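Local coordinates for protein porphyranase B (Zobellia galactanivorans, PDB 3JUU) that hydrolyses the sulfated red-algal polysaccharide porphyran at linkages between beta-D-galactose and alpha-L-galactose-6-sulfate, as a glycoside hydrolase of family 16, at residues A[133-145]-A[227-239]. Sequence-based numbering, arbitrary orientation.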
# COMPACT_ATOMS: atom_id res chain seq x y z
N ASP A 133 10.71 16.98 -3.03
CA ASP A 133 10.26 17.83 -4.16
C ASP A 133 9.33 18.94 -3.76
O ASP A 133 8.88 19.74 -4.59
CB ASP A 133 9.55 17.03 -5.32
CG ASP A 133 10.47 15.99 -5.91
OD1 ASP A 133 11.70 16.30 -5.98
OD2 ASP A 133 9.99 14.85 -6.18
N ARG A 134 9.02 18.98 -2.48
CA ARG A 134 8.11 19.93 -1.98
C ARG A 134 8.88 21.12 -1.39
O ARG A 134 10.16 21.08 -1.26
CB ARG A 134 7.19 19.27 -0.89
CG ARG A 134 6.26 18.19 -1.34
CD ARG A 134 5.09 18.82 -2.10
NE ARG A 134 5.34 18.80 -3.54
CZ ARG A 134 5.39 19.88 -4.32
NH1 ARG A 134 5.21 21.09 -3.81
NH2 ARG A 134 5.61 19.76 -5.64
N LEU A 135 8.14 22.18 -1.03
CA LEU A 135 8.79 23.40 -0.54
C LEU A 135 8.55 23.66 0.95
O LEU A 135 7.49 23.28 1.47
CB LEU A 135 8.16 24.59 -1.27
CG LEU A 135 8.49 24.81 -2.76
CD1 LEU A 135 9.03 23.68 -3.65
CD2 LEU A 135 7.64 25.81 -3.42
N GLY A 136 9.49 24.30 1.63
CA GLY A 136 9.28 24.76 3.05
C GLY A 136 8.88 23.56 3.93
O GLY A 136 9.42 22.46 3.82
N CYS A 137 7.88 23.79 4.77
CA CYS A 137 7.44 22.72 5.71
C CYS A 137 6.83 21.46 5.03
O CYS A 137 6.77 20.39 5.67
CB CYS A 137 6.44 23.32 6.70
SG CYS A 137 7.30 24.48 7.86
N ASP A 138 6.41 21.58 3.77
CA ASP A 138 5.90 20.41 3.02
C ASP A 138 6.94 19.34 2.73
O ASP A 138 6.59 18.28 2.23
CB ASP A 138 5.23 20.81 1.72
CG ASP A 138 3.94 21.64 1.93
OD1 ASP A 138 3.38 21.71 3.06
OD2 ASP A 138 3.52 22.16 0.91
N LYS A 139 8.20 19.57 3.09
CA LYS A 139 9.25 18.55 2.99
C LYS A 139 9.07 17.46 4.06
O LYS A 139 9.72 16.42 4.01
CB LYS A 139 10.66 19.21 3.16
CG LYS A 139 11.08 20.11 1.94
CD LYS A 139 12.55 20.64 2.15
CE LYS A 139 12.75 21.98 1.51
NZ LYS A 139 12.60 21.83 -0.03
N ARG A 140 8.26 17.72 5.09
CA ARG A 140 7.93 16.71 6.13
C ARG A 140 7.21 15.57 5.40
O ARG A 140 6.69 15.75 4.31
CB ARG A 140 6.99 17.29 7.20
CG ARG A 140 5.65 17.72 6.61
CD ARG A 140 4.90 18.63 7.63
NE ARG A 140 3.67 19.20 7.06
CZ ARG A 140 2.45 18.65 7.06
NH1 ARG A 140 2.19 17.50 7.62
NH2 ARG A 140 1.45 19.30 6.46
N THR A 141 7.22 14.38 6.01
CA THR A 141 6.60 13.19 5.44
C THR A 141 5.23 12.98 6.03
O THR A 141 5.06 13.09 7.25
CB THR A 141 7.46 11.97 5.78
OG1 THR A 141 8.73 12.18 5.14
CG2 THR A 141 6.82 10.68 5.20
N THR A 142 4.30 12.59 5.17
CA THR A 142 2.99 12.18 5.60
C THR A 142 2.81 10.85 4.84
O THR A 142 3.00 10.77 3.65
CB THR A 142 1.84 13.18 5.17
OG1 THR A 142 1.83 13.35 3.73
CG2 THR A 142 1.99 14.51 5.81
N GLU A 143 2.50 9.79 5.58
CA GLU A 143 2.28 8.47 4.97
C GLU A 143 0.95 7.97 5.47
O GLU A 143 0.70 7.98 6.67
CB GLU A 143 3.42 7.51 5.43
CG GLU A 143 3.21 6.06 4.89
CD GLU A 143 4.33 5.13 5.41
OE1 GLU A 143 5.36 5.61 5.97
OE2 GLU A 143 4.15 3.90 5.29
N LEU A 144 0.11 7.50 4.53
CA LEU A 144 -1.24 6.98 4.83
C LEU A 144 -1.27 5.50 4.34
O LEU A 144 -1.36 5.20 3.17
CB LEU A 144 -2.29 7.88 4.09
CG LEU A 144 -3.76 7.81 4.59
CD1 LEU A 144 -4.65 8.68 3.72
CD2 LEU A 144 -4.29 6.35 4.64
N ASP A 145 -1.15 4.57 5.29
CA ASP A 145 -1.19 3.11 4.99
C ASP A 145 -2.60 2.56 5.03
O ASP A 145 -3.28 2.61 6.07
CB ASP A 145 -0.29 2.40 6.02
CG ASP A 145 1.12 2.96 6.00
OD1 ASP A 145 1.77 2.90 4.91
OD2 ASP A 145 1.55 3.53 7.02
N THR A 227 -7.81 10.56 13.13
CA THR A 227 -7.25 11.84 12.94
C THR A 227 -5.76 11.60 12.79
O THR A 227 -5.13 11.09 13.68
CB THR A 227 -7.49 12.71 14.21
OG1 THR A 227 -8.92 12.90 14.32
CG2 THR A 227 -6.82 14.06 14.08
N PRO A 228 -5.19 12.04 11.67
CA PRO A 228 -3.76 11.79 11.54
C PRO A 228 -2.94 12.62 12.50
O PRO A 228 -3.42 13.69 13.00
CB PRO A 228 -3.51 12.13 10.03
CG PRO A 228 -4.45 13.22 9.70
CD PRO A 228 -5.74 12.80 10.53
N PRO A 229 -1.67 12.22 12.74
CA PRO A 229 -0.80 12.92 13.72
C PRO A 229 -0.41 14.34 13.31
O PRO A 229 -0.09 15.14 14.19
CB PRO A 229 0.41 11.99 13.89
CG PRO A 229 0.30 11.01 12.78
CD PRO A 229 -1.00 11.07 12.09
N ALA A 230 -0.54 14.68 12.03
CA ALA A 230 -0.26 16.06 11.53
C ALA A 230 -1.18 16.26 10.36
O ALA A 230 -1.74 15.29 9.80
CB ALA A 230 1.24 16.21 11.10
N ASP A 231 -1.39 17.52 9.95
CA ASP A 231 -2.24 17.75 8.76
C ASP A 231 -1.77 16.95 7.50
O ASP A 231 -0.62 17.05 7.05
CB ASP A 231 -2.16 19.19 8.35
CG ASP A 231 -2.85 20.14 9.33
OD1 ASP A 231 -3.73 19.68 10.09
OD2 ASP A 231 -2.46 21.36 9.29
N PHE A 232 -2.68 16.21 6.91
CA PHE A 232 -2.40 15.52 5.62
C PHE A 232 -2.96 16.41 4.49
O PHE A 232 -3.98 16.08 3.90
CB PHE A 232 -3.05 14.13 5.64
CG PHE A 232 -2.19 13.06 6.36
CD1 PHE A 232 -1.17 13.41 7.26
CD2 PHE A 232 -2.41 11.70 6.09
CE1 PHE A 232 -0.38 12.44 7.95
CE2 PHE A 232 -1.59 10.71 6.77
CZ PHE A 232 -0.53 11.09 7.66
N ASP A 233 -2.28 17.55 4.21
CA ASP A 233 -2.79 18.44 3.18
C ASP A 233 -1.75 18.57 2.06
O ASP A 233 -1.73 19.61 1.34
CB ASP A 233 -3.11 19.81 3.78
CG ASP A 233 -1.95 20.39 4.56
OD1 ASP A 233 -0.88 19.77 4.66
OD2 ASP A 233 -2.15 21.47 5.19
N ILE A 234 -0.86 17.55 1.95
CA ILE A 234 0.24 17.57 0.93
C ILE A 234 -0.11 16.49 -0.11
O ILE A 234 -0.58 15.41 0.27
CB ILE A 234 1.70 17.30 1.52
CG1 ILE A 234 2.03 18.27 2.70
CG2 ILE A 234 2.77 17.50 0.40
CD1 ILE A 234 3.07 17.83 3.62
N GLU A 235 0.14 16.78 -1.38
CA GLU A 235 -0.09 15.80 -2.48
C GLU A 235 0.57 14.46 -2.17
O GLU A 235 1.73 14.41 -1.70
CB GLU A 235 0.55 16.36 -3.81
CG GLU A 235 0.15 15.53 -5.03
CD GLU A 235 0.79 16.09 -6.31
OE1 GLU A 235 1.58 17.03 -6.19
OE2 GLU A 235 0.60 15.53 -7.38
N MET A 236 -0.15 13.38 -2.41
CA MET A 236 0.41 12.05 -2.14
C MET A 236 0.28 11.15 -3.36
O MET A 236 -0.50 11.43 -4.26
CB MET A 236 -0.24 11.39 -0.91
CG MET A 236 0.29 12.05 0.37
SD MET A 236 0.06 11.03 1.87
CE MET A 236 -1.60 11.34 2.33
N TYR A 237 1.08 10.07 -3.38
CA TYR A 237 1.24 9.15 -4.53
C TYR A 237 0.97 7.77 -4.04
O TYR A 237 1.36 7.48 -2.87
CB TYR A 237 2.69 9.20 -5.07
CG TYR A 237 3.06 10.63 -5.54
CD1 TYR A 237 2.92 11.00 -6.92
CD2 TYR A 237 3.41 11.64 -4.60
CE1 TYR A 237 3.23 12.32 -7.36
CE2 TYR A 237 3.69 12.96 -5.02
CZ TYR A 237 3.57 13.28 -6.40
OH TYR A 237 3.84 14.58 -6.81
N LEU A 238 0.37 6.94 -4.91
CA LEU A 238 0.02 5.57 -4.56
C LEU A 238 1.25 4.65 -4.55
O LEU A 238 2.29 4.90 -5.25
CB LEU A 238 -1.00 4.99 -5.53
CG LEU A 238 -2.42 5.57 -5.36
CD1 LEU A 238 -3.26 5.25 -6.62
CD2 LEU A 238 -3.14 5.03 -4.12
N ARG A 239 1.13 3.63 -3.71
CA ARG A 239 2.17 2.61 -3.60
C ARG A 239 1.50 1.24 -3.50
O ARG A 239 0.59 1.04 -2.65
CB ARG A 239 2.95 2.78 -2.30
CG ARG A 239 3.73 4.10 -2.21
CD ARG A 239 5.06 4.00 -3.06
NE ARG A 239 5.81 5.26 -2.98
CZ ARG A 239 5.71 6.27 -3.85
NH1 ARG A 239 4.81 6.26 -4.79
NH2 ARG A 239 6.54 7.31 -3.71
O HOH W 1 5.54 16.08 -4.48
O HOH W 2 0.74 22.00 3.59
O HOH W 3 -0.62 14.81 3.00
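Arg-140 reaches across from the entrance of strand 141-150 and clamps the loop that precedes strand 237-242. Its CB begins a chain whose CG falls between the backbone N and the carbonyl carbon, then runs extended to NE. CG and NE both pass Ile-234 CD1, and the same methyl lies over one face of the guanidinium, offset toward its rim, 3.6 Å from CZ. At the tip both terminal nitrogens donate hydrogen bonds, end-on, to a single backbone oxygen: NH1 lies 2.9 Å from Asp-231 O and NH2 3.1 Å from that oxygen, which sits in the guanidinium plane. The NH1 bond is the straighter, 155° at the hydrogen. NH2 also forms a salt bridge with Asp-233 OD1 at 3.0 Å, the carboxylate plane turned 58° from the guanidinium, while NH1 skirts Ala-230 CB. Tyr-182 adds a cation-pi contact from elsewhere in the chain. Truncating this side chain to an alanine is likely to leave Asp-231 O without its two N-H donors and the Asp-233 carboxylate without its cationic mate, with a gap beside Ile-234 CD1.

Further along the strand the contact turns mostly apolar. Thr-142 CB stands over one face of the Phe-232 ring, 3.9 Å from its centroid and 23° off the normal, a CH-pi contact; Pro-228 CB covers the opposite face. Thr-142 OG1 is linked through a water to Ile-234 N, and Met-236 SD lies 3.5 Å from OG1. Leu-144 CB meets Met-236 CE.

Between Thr-142 and Leu-144, whose CB atoms point toward the loop, Glu-143, the probable nucleophile, points away and salt-bridges Arg-174. The chemistry thus implies a division of labour in this jelly-roll sandwich: hydrogen-bonded and ionic anchoring just before the strand, largely apolar backing behind the face that carries Glu-143.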